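Local structure of protein SSD1 (Saccharomyces cerevisiae S288C, 7AM1) at residues A516-T521 / R542-V547; R510-E515 / L607-L612. The protein binds elements in the untranslated regions of mRNAs and represses their translation, as a non-enzymatic member of the RNase II family. All blocks are in the same frame, centred on the assembly; numbering follows the deposited sequence.

Contact 1 of 2, residues A516-T521 / R542-V547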
loop_
_atom_site.group_PDB
_atom_site.type_symbol
_atom_site.label_atom_id
_atom_site.label_comp_id
_atom_site.label_asym_id
_atom_site.label_seq_id
_atom_site.Cartn_x
_atom_site.Cartn_y
_atom_site.Cartn_z
ATOM N N ALA A 516 -3.322 27.268 0.664
ATOM C CA ALA A 516 -3.437 25.900 1.148
ATOM C C ALA A 516 -2.926 25.773 2.578
ATOM O O ALA A 516 -1.924 26.385 2.959
ATOM C CB ALA A 516 -2.658 24.951 0.234
ATOM N N THR A 517 -3.628 24.966 3.366
ATOM C CA THR A 517 -3.193 24.564 4.696
ATOM C C THR A 517 -2.723 23.116 4.641
ATOM O O THR A 517 -3.200 22.325 3.822
ATOM C CB THR A 517 -4.322 24.713 5.717
ATOM O OG1 THR A 517 -5.432 23.896 5.329
ATOM C CG2 THR A 517 -4.767 26.159 5.804
ATOM N N LEU A 518 -1.769 22.774 5.511
ATOM C CA LEU A 518 -1.155 21.450 5.443
ATOM C C LEU A 518 -2.164 20.343 5.723
ATOM O O LEU A 518 -2.008 19.226 5.220
ATOM C CB LEU A 518 0.025 21.369 6.410
ATOM C CG LEU A 518 1.233 22.223 6.020
ATOM C CD1 LEU A 518 2.215 22.343 7.175
ATOM C CD2 LEU A 518 1.927 21.640 4.794
ATOM N N LEU A 519 -3.200 20.624 6.513
ATOM C CA LEU A 519 -4.295 19.676 6.671
ATOM C C LEU A 519 -5.566 20.266 6.062
ATOM O O LEU A 519 -5.762 21.483 6.097
ATOM C CB LEU A 519 -4.547 19.341 8.145
ATOM C CG LEU A 519 -3.399 18.673 8.905
ATOM C CD1 LEU A 519 -3.766 18.446 10.363
ATOM C CD2 LEU A 519 -3.015 17.365 8.257
ATOM N N PRO A 520 -6.457 19.436 5.494
ATOM C CA PRO A 520 -6.377 17.973 5.419
ATOM C C PRO A 520 -5.324 17.478 4.427
ATOM O O PRO A 520 -4.948 18.201 3.505
ATOM C CB PRO A 520 -7.787 17.574 4.970
ATOM C CG PRO A 520 -8.252 18.735 4.162
ATOM C CD PRO A 520 -7.662 19.955 4.818
ATOM N N THR A 521 -4.869 16.244 4.614
ATOM C CA THR A 521 -3.814 15.655 3.802
ATOM C C THR A 521 -4.333 14.382 3.139
ATOM O O THR A 521 -5.419 13.885 3.449
ATOM C CB THR A 521 -2.572 15.374 4.664
ATOM O OG1 THR A 521 -1.440 15.111 3.826
ATOM C CG2 THR A 521 -2.812 14.189 5.602
ATOM N N ARG A 542 -2.460 10.484 9.552
ATOM C CA ARG A 542 -1.271 11.296 9.326
ATOM C C ARG A 542 -1.365 12.463 10.300
ATOM O O ARG A 542 -2.452 13.019 10.489
ATOM C CB ARG A 542 -1.173 11.835 7.896
ATOM C CG ARG A 542 -1.174 10.801 6.797
ATOM C CD ARG A 542 0.139 10.042 6.706
ATOM N NE ARG A 542 0.062 9.026 5.663
ATOM C CZ ARG A 542 1.090 8.303 5.232
ATOM N NH1 ARG A 542 2.297 8.466 5.757
ATOM N NH2 ARG A 542 0.905 7.408 4.273
ATOM N N THR A 543 -0.245 12.825 10.922
ATOM C CA THR A 543 -0.217 13.957 11.837
ATOM C C THR A 543 0.356 15.190 11.147
ATOM O O THR A 543 1.075 15.103 10.149
ATOM C CB THR A 543 0.608 13.653 13.093
ATOM O OG1 THR A 543 1.994 13.543 12.749
ATOM C CG2 THR A 543 0.149 12.361 13.747
ATOM N N LEU A 544 0.036 16.352 11.719
ATOM C CA LEU A 544 0.581 17.607 11.220
ATOM C C LEU A 544 2.102 17.575 11.203
ATOM O O LEU A 544 2.725 17.992 10.221
ATOM C CB LEU A 544 0.068 18.763 12.077
ATOM C CG LEU A 544 0.608 20.159 11.779
ATOM C CD1 LEU A 544 0.373 20.507 10.318
ATOM C CD2 LEU A 544 -0.041 21.194 12.694
ATOM N N GLY A 545 2.718 17.074 12.275
ATOM C CA GLY A 545 4.170 17.019 12.325
ATOM C C GLY A 545 4.755 16.227 11.173
ATOM O O GLY A 545 5.707 16.663 10.520
ATOM N N PHE A 546 4.190 15.047 10.906
ATOM C CA PHE A 546 4.658 14.266 9.769
ATOM C C PHE A 546 4.503 15.047 8.468
ATOM O O PHE A 546 5.408 15.054 7.628
ATOM C CB PHE A 546 3.907 12.939 9.667
ATOM C CG PHE A 546 4.202 12.189 8.391
ATOM C CD1 PHE A 546 5.304 11.352 8.299
ATOM C CD2 PHE A 546 3.410 12.363 7.266
ATOM C CE1 PHE A 546 5.595 10.676 7.113
ATOM C CE2 PHE A 546 3.700 11.695 6.080
ATOM C CZ PHE A 546 4.792 10.852 6.006
ATOM N N VAL A 547 3.360 15.714 8.286
ATOM C CA VAL A 547 3.093 16.406 7.028
ATOM C C VAL A 547 4.076 17.554 6.836
ATOM O O VAL A 547 4.563 17.791 5.723
ATOM C CB VAL A 547 1.635 16.898 6.996
ATOM C CG1 VAL A 547 1.394 17.813 5.805
ATOM C CG2 VAL A 547 0.675 15.721 6.954
#
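With chi1 at 171°, Val547 directs CG1 opposite its backbone N, and Leu518 swings CG away from its carbonyl carbon (chi1 -69°), which brings the two side chains past each other in opposite directions where the 516-521 loop of the RNB domain crosses the N-terminal turn of helix 544-568. The two methyls of Val547 part over the loop. CG1 lies 3.9 Å from Leu518 CB and also against that residue's carbonyl oxygen, while CG2 lies against Thr521, 3.8 Å from OG1, and near the CD2 methyl of Leu519. Shortening Val547 to an alanine would remove both methyls and is likely to leave a gap against Leu518 CB, Leu519 CD2 and Thr521 at the middle of the contact. One turn earlier, Leu544 comes across Leu518 at about a right angle, its CD1 set 4.0 Å from Leu518 CB, and Leu519 lays CD1 near Leu544 CB. Gln500 and Tyr507 of helix 495-510 cover Leu518 further, so this leucine is buried between two helices. No hydrogen bond joins the segments; their polar groups bond within each segment or to neighbouring residues. Thr517 OG1 braces the loop by donating a 2.6 Å hydrogen bond to Leu519 O, the carbonyl of the cis peptide before Pro520. The helix start is N-capped by Thr543, whose OG1 receives Phe546 N in a nearly straight bond (169°) and also bonds Asp484. At the outer end Arg542 offers only its aliphatic root, because the chain bends at chi2 and carries the guanidinium off to Ser523. What remains there is Thr521 CG2 resting 3.7 Å from Arg542 CB.

Contact 2 of 2, residues R510-E515 / L607-L612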
loop_
_atom_site.group_PDB
_atom_site.type_symbol
_atom_site.label_atom_id
_atom_site.label_comp_id
_atom_site.label_asym_id
_atom_site.label_seq_id
_atom_site.Cartn_x
_atom_site.Cartn_y
_atom_site.Cartn_z
ATOM N N ARG A 510 3.549 23.550 -4.404
ATOM C CA ARG A 510 3.519 22.232 -5.034
ATOM C C ARG A 510 2.138 21.925 -5.607
ATOM O O ARG A 510 2.021 21.435 -6.735
ATOM C CB ARG A 510 3.923 21.142 -4.037
ATOM C CG ARG A 510 4.097 19.765 -4.694
ATOM C CD ARG A 510 4.515 18.675 -3.708
ATOM N NE ARG A 510 3.535 18.461 -2.640
ATOM C CZ ARG A 510 2.333 17.913 -2.810
ATOM N NH1 ARG A 510 1.521 17.765 -1.770
ATOM N NH2 ARG A 510 1.935 17.520 -4.015
ATOM N N ILE A 511 1.078 22.196 -4.836
ATOM C CA ILE A 511 -0.275 21.914 -5.306
ATOM C C ILE A 511 -0.924 23.148 -5.925
ATOM O O ILE A 511 -2.113 23.125 -6.255
ATOM C CB ILE A 511 -1.179 21.354 -4.181
ATOM C CG1 ILE A 511 -1.401 22.379 -3.062
ATOM C CG2 ILE A 511 -0.591 20.068 -3.627
ATOM C CD1 ILE A 511 -2.624 22.073 -2.204
ATOM N N ASN A 512 -0.167 24.237 -6.068
ATOM C CA ASN A 512 -0.635 25.400 -6.827
ATOM C C ASN A 512 -1.866 26.038 -6.184
ATOM O O ASN A 512 -2.795 26.470 -6.870
ATOM C CB ASN A 512 -0.920 25.001 -8.278
ATOM C CG ASN A 512 -1.051 26.192 -9.192
ATOM O OD1 ASN A 512 -0.349 27.185 -9.029
ATOM N ND2 ASN A 512 -1.950 26.100 -10.164
ATOM N N ASP A 513 -1.868 26.115 -4.855
ATOM C CA ASP A 513 -2.963 26.726 -4.103
ATOM C C ASP A 513 -2.368 27.642 -3.039
ATOM O O ASP A 513 -2.018 27.173 -1.942
ATOM C CB ASP A 513 -3.859 25.667 -3.470
ATOM C CG ASP A 513 -5.089 26.266 -2.815
ATOM O OD1 ASP A 513 -5.272 27.494 -2.930
ATOM O OD2 ASP A 513 -5.860 25.520 -2.177
ATOM N N PRO A 514 -2.238 28.945 -3.321
ATOM C CA PRO A 514 -1.557 29.840 -2.367
ATOM C C PRO A 514 -2.087 29.779 -0.944
ATOM O O PRO A 514 -1.303 29.902 0.005
ATOM C CB PRO A 514 -1.784 31.227 -2.987
ATOM C CG PRO A 514 -1.894 30.972 -4.439
ATOM C CD PRO A 514 -2.610 29.649 -4.563
ATOM N N GLU A 515 -3.393 29.606 -0.765
ATOM C CA GLU A 515 -4.005 29.622 0.556
ATOM C C GLU A 515 -4.019 28.253 1.227
ATOM O O GLU A 515 -4.656 28.097 2.273
ATOM C CB GLU A 515 -5.432 30.167 0.459
ATOM C CG GLU A 515 -5.528 31.546 -0.179
ATOM C CD GLU A 515 -4.712 32.587 0.561
ATOM O OE1 GLU A 515 -3.806 33.191 -0.054
ATOM O OE2 GLU A 515 -4.973 32.794 1.765
ATOM N N LEU A 607 -7.593 18.283 -9.905
ATOM C CA LEU A 607 -8.230 17.131 -9.275
ATOM C C LEU A 607 -7.981 17.132 -7.771
ATOM O O LEU A 607 -8.918 17.006 -6.972
ATOM C CB LEU A 607 -7.713 15.844 -9.919
ATOM C CG LEU A 607 -8.595 14.602 -9.770
ATOM C CD1 LEU A 607 -8.113 13.486 -10.693
ATOM C CD2 LEU A 607 -8.619 14.142 -8.324
ATOM N N ILE A 608 -6.719 17.291 -7.368
ATOM C CA ILE A 608 -6.367 17.288 -5.950
ATOM C C ILE A 608 -7.039 18.454 -5.234
ATOM O O ILE A 608 -7.516 18.317 -4.101
ATOM C CB ILE A 608 -4.836 17.350 -5.792
ATOM C CG1 ILE A 608 -4.181 16.046 -6.261
ATOM C CG2 ILE A 608 -4.448 17.678 -4.349
ATOM C CD1 ILE A 608 -4.701 14.813 -5.614
ATOM N N LYS A 609 -7.073 19.624 -5.877
ATOM C CA LYS A 609 -7.740 20.775 -5.279
ATOM C C LYS A 609 -9.223 20.501 -5.066
ATOM O O LYS A 609 -9.801 20.924 -4.059
ATOM C CB LYS A 609 -7.553 22.005 -6.168
ATOM C CG LYS A 609 -6.151 22.587 -6.154
ATOM C CD LYS A 609 -6.085 23.849 -7.002
ATOM C CE LYS A 609 -4.653 24.269 -7.243
ATOM N NZ LYS A 609 -4.524 25.249 -8.370
ATOM N N GLY A 610 -9.853 19.791 -6.005
ATOM C CA GLY A 610 -11.259 19.461 -5.846
ATOM C C GLY A 610 -11.511 18.556 -4.657
ATOM O O GLY A 610 -12.470 18.752 -3.906
ATOM N N VAL A 611 -10.638 17.567 -4.455
ATOM C CA VAL A 611 -10.773 16.669 -3.314
ATOM C C VAL A 611 -10.541 17.429 -2.014
ATOM O O VAL A 611 -11.334 17.332 -1.069
ATOM C CB VAL A 611 -9.807 15.478 -3.457
ATOM C CG1 VAL A 611 -9.867 14.584 -2.233
ATOM C CG2 VAL A 611 -10.140 14.664 -4.706
ATOM N N LEU A 612 -9.453 18.203 -1.947
ATOM C CA LEU A 612 -9.119 18.924 -0.724
ATOM C C LEU A 612 -10.178 19.954 -0.344
ATOM O O LEU A 612 -10.259 20.333 0.829
ATOM C CB LEU A 612 -7.752 19.598 -0.872
ATOM C CG LEU A 612 -6.567 18.637 -1.020
ATOM C CD1 LEU A 612 -5.289 19.410 -1.254
ATOM C CD2 LEU A 612 -6.415 17.744 0.200
#
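Lys609 reaches from helix 604-612 to the turn that follows helix 495-510, its chain extended beyond CG. CB sets the direction, with CG anti to the carbonyl carbon (chi1 -73°), and CG and CD then run past Ile511 O, each 4.1 Å from it. CE comes close to two carbonyl oxygens, 3.0 Å from Ile511 O and 2.9 Å from Asn512 O, with Asp513 CB at its flank. At the tip, NZ gives a short hydrogen bond of 2.6 Å to Asn512 O, approaching from above the carbonyl plane, 44° out of it. The Asn512 amide nitrogen ND2 lies 3.3 Å from NZ, but both are donors and do not bond; they share Asp605 instead, whose carboxylate takes a salt bridge from NZ on OD1 and a hydrogen bond from ND2 on OD2. That shared anion probably offsets the closeness of the two donors. Beside the lysine, Ile511 and Leu612 meet tip to tip, CD1 to CD1 at 3.9 Å. The arrangement is built on a Schellman motif: Asn512, with positive phi, is its C-prime residue, and the lysine from the second helix grips the carbonyl of this helix-terminating residue within the RNB domain.

Overall arrangement
Both contacts use successive parts of one connection, the loop running from helix 495-510 to helix 523-529, and both lie in the RNB domain on the same side of the chain's centre, about 13 Å apart between centres. Contact 1 sets the later part of the loop on the start of helix 544-568; it is partly buried and rests on aliphatic packing, with no hydrogen bond between the segments. Contact 2 fixes the earlier part to helix 604-612 at the surface, where a lysine-to-carbonyl hydrogen bond is added to one aliphatic pair, Ile511 with Leu612. The two join through Ala516 CB against Ile511 CD1, and through Pro520 O beside Leu612 CD2. Together they hold the loop to both helices.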